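PDB 3C8T: fumarate lyase from Mesorhizobium sp., which belongs to the fumarase/aspartase superfamily of largely helical lyases, whose subunits assemble as tetramers around a central helical bundle. Local coordinates for residues A[168-173]-A[242-247]. Numbering follows the deposited sequence.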
ATOM      1  N   LEU A 168       7.543  -2.932  25.880  1.00 27.07           N
ATOM      2  CA  LEU A 168       7.058  -4.180  26.391  1.00 27.01           C
ATOM      3  C   LEU A 168       5.510  -4.312  26.361  1.00 27.62           C
ATOM      4  O   LEU A 168       4.977  -5.393  26.039  1.00 27.16           O
ATOM      5  CB  LEU A 168       7.577  -4.374  27.828  1.00 27.24           C
ATOM      6  CG  LEU A 168       7.117  -5.607  28.622  1.00 28.60           C
ATOM      7  CD1 LEU A 168       7.380  -6.984  27.849  1.00 22.95           C
ATOM      8  CD2 LEU A 168       7.704  -5.606  30.055  1.00 26.04           C
ATOM      9  N   SER A 169       4.804  -3.231  26.705  1.00 26.55           N
ATOM     10  CA  SER A 169       3.361  -3.272  26.846  1.00 25.96           C
ATOM     11  C   SER A 169       2.628  -3.680  25.574  1.00 25.67           C
ATOM     12  O   SER A 169       1.636  -4.423  25.638  1.00 26.16           O
ATOM     13  CB  SER A 169       2.819  -1.944  27.364  1.00 26.47           C
ATOM     14  OG  SER A 169       2.873  -0.967  26.344  1.00 24.93           O
ATOM     15  N   ALA A 170       3.128  -3.189  24.450  1.00 25.49           N
ATOM     16  CA  ALA A 170       2.708  -3.583  23.097  1.00 26.16           C
ATOM     17  C   ALA A 170       2.837  -5.092  22.842  1.00 25.66           C
ATOM     18  O   ALA A 170       1.943  -5.707  22.232  1.00 24.99           O
ATOM     19  CB  ALA A 170       3.558  -2.793  22.023  1.00 24.45           C
ATOM     20  N   PHE A 171       3.968  -5.659  23.262  1.00 24.89           N
ATOM     21  CA  PHE A 171       4.266  -7.093  23.037  1.00 25.65           C
ATOM     22  C   PHE A 171       3.474  -8.005  23.952  1.00 26.02           C
ATOM     23  O   PHE A 171       3.093  -9.114  23.553  1.00 26.22           O
ATOM     24  CB  PHE A 171       5.764  -7.363  23.088  1.00 24.39           C
ATOM     25  CG  PHE A 171       6.467  -6.829  21.900  1.00 25.89           C
ATOM     26  CD1 PHE A 171       6.438  -7.535  20.689  1.00 25.36           C
ATOM     27  CD2 PHE A 171       7.049  -5.556  21.936  1.00 26.28           C
ATOM     28  CE1 PHE A 171       7.040  -7.005  19.546  1.00 29.73           C
ATOM     29  CE2 PHE A 171       7.629  -5.014  20.804  1.00 26.52           C
ATOM     30  CZ  PHE A 171       7.642  -5.738  19.611  1.00 26.07           C
ATOM     31  N   ASP A 172       3.186  -7.521  25.159  1.00 27.65           N
ATOM     32  CA  ASP A 172       2.191  -8.158  26.010  1.00 28.41           C
ATOM     33  C   ASP A 172       0.867  -8.216  25.290  1.00 28.95           C
ATOM     34  O   ASP A 172       0.205  -9.234  25.351  1.00 29.83           O
ATOM     35  CB  ASP A 172       2.019  -7.379  27.318  1.00 30.01           C
ATOM     36  CG  ASP A 172       3.268  -7.462  28.230  1.00 31.42           C
ATOM     37  OD1 ASP A 172       4.041  -8.435  28.109  1.00 32.90           O
ATOM     38  OD2 ASP A 172       3.458  -6.564  29.074  1.00 33.27           O
ATOM     39  N   ARG A 173       0.453  -7.135  24.606  1.00 29.26           N
ATOM     40  CA  ARG A 173      -0.820  -7.199  23.867  1.00 28.65           C
ATOM     41  C   ARG A 173      -0.750  -8.100  22.646  1.00 29.39           C
ATOM     42  O   ARG A 173      -1.771  -8.671  22.269  1.00 30.91           O
ATOM     43  CB  ARG A 173      -1.401  -5.829  23.500  1.00 27.40           C
ATOM     44  CG  ARG A 173      -1.937  -5.019  24.676  1.00 27.20           C
ATOM     45  CD  ARG A 173      -2.431  -3.607  24.235  1.00 28.25           C
ATOM     46  NE  ARG A 173      -1.394  -2.739  23.683  1.00 29.17           N
ATOM     47  CZ  ARG A 173      -0.774  -1.747  24.344  1.00 33.38           C
ATOM     48  NH1 ARG A 173      -1.052  -1.493  25.634  1.00 30.42           N
ATOM     49  NH2 ARG A 173       0.150  -0.999  23.715  1.00 29.97           N
ATOM     50  N   SER A 242       5.314  -6.239  13.626  1.00 25.65           N
ATOM     51  CA  SER A 242       6.425  -5.619  12.898  1.00 25.68           C
ATOM     52  C   SER A 242       6.423  -4.116  13.134  1.00 25.77           C
ATOM     53  O   SER A 242       7.477  -3.512  13.320  1.00 27.02           O
ATOM     54  CB  SER A 242       6.318  -5.919  11.400  1.00 24.68           C
ATOM     55  OG  SER A 242       6.348  -7.351  11.214  1.00 27.08           O
ATOM     56  N   GLY A 243       5.244  -3.522  13.142  1.00 25.58           N
ATOM     57  CA  GLY A 243       5.116  -2.112  13.462  1.00 27.11           C
ATOM     58  C   GLY A 243       5.648  -1.767  14.819  1.00 27.15           C
ATOM     59  O   GLY A 243       6.300  -0.743  14.954  1.00 28.58           O
ATOM     60  N   SER A 244       5.364  -2.602  15.823  1.00 27.11           N
ATOM     61  CA  SER A 244       5.877  -2.380  17.178  1.00 27.97           C
ATOM     62  C   SER A 244       7.381  -2.561  17.235  1.00 27.83           C
ATOM     63  O   SER A 244       8.040  -1.836  17.951  1.00 28.10           O
ATOM     64  CB  SER A 244       5.200  -3.289  18.219  1.00 28.05           C
ATOM     65  OG  SER A 244       3.793  -3.057  18.265  1.00 28.90           O
ATOM     66  N   LEU A 245       7.924  -3.525  16.497  1.00 26.82           N
ATOM     67  CA  LEU A 245       9.388  -3.607  16.323  1.00 26.15           C
ATOM     68  C   LEU A 245       9.964  -2.350  15.653  1.00 26.23           C
ATOM     69  O   LEU A 245      10.975  -1.808  16.108  1.00 26.19           O
ATOM     70  CB  LEU A 245       9.763  -4.837  15.543  1.00 25.14           C
ATOM     71  CG  LEU A 245       9.471  -6.152  16.248  1.00 27.58           C
ATOM     72  CD1 LEU A 245       9.712  -7.271  15.269  1.00 29.04           C
ATOM     73  CD2 LEU A 245      10.374  -6.305  17.510  1.00 28.14           C
ATOM     74  N   GLY A 246       9.328  -1.873  14.572  1.00 25.30           N
ATOM     75  CA  GLY A 246       9.767  -0.621  13.986  1.00 25.31           C
ATOM     76  C   GLY A 246       9.878   0.570  14.943  1.00 26.08           C
ATOM     77  O   GLY A 246      10.785   1.364  14.804  1.00 26.10           O
ATOM     78  N   LYS A 247       8.927   0.714  15.880  1.00 26.41           N
ATOM     79  CA  LYS A 247       8.904   1.833  16.825  1.00 27.06           C
ATOM     80  C   LYS A 247      10.165   1.843  17.700  1.00 27.11           C
ATOM     81  O   LYS A 247      10.828   2.867  17.831  1.00 26.67           O
ATOM     82  CB  LYS A 247       7.627   1.766  17.695  1.00 26.61           C
ATOM     83  CG  LYS A 247       7.438   2.997  18.627  1.00 27.76           C
ATOM     84  CD  LYS A 247       8.072   2.783  20.046  1.00 29.55           C
ATOM     85  CE  LYS A 247       7.698   3.888  21.055  1.00 27.47           C
ATOM     86  NZ  LYS A 247       8.429   5.168  20.852  1.00 26.81           N
TER
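Ala-170 of helix 160-185 faces Ser-244 of helix 229-255, the pair whose CA atoms, 6.8 Å apart, are nearest across 168-173 and 242-247; the local axes of these segments run nearly antiparallel (171°), 10.2 Å apart. The pair illustrates how small residues let two helices approach while a larger neighbour fills the side of the interface: the Ala-170 methyl carbon CB rests 3.8 Å from Ser-244 OG. That hydroxyl has its polar partner one turn further along the first helix, in a hydrogen bond with His-174 NE2, so this buried serine is satisfied although no hydrogen bond links the two segments. Phe-171, next in sequence, contributes the largest share of the buried surface. With CG anti to its own carbonyl carbon (chi1 -72°), its ring extends across the gap, and the far corner CZ comes to 3.7 Å from Ser-244 CB and 3.5 Å from Leu-245 CD2. The Phe-171 and Leu-245 side chains cross at about a right angle, while the rings of His-174 and Phe-171 pack edge-to-face. This packing joins two long helices of the lyase bundle: helix 104-140 also touches Phe-171, helices 284-306 and 315-344 pack on Leu-245, and Met-307 of the second subunit lies against Ser-244.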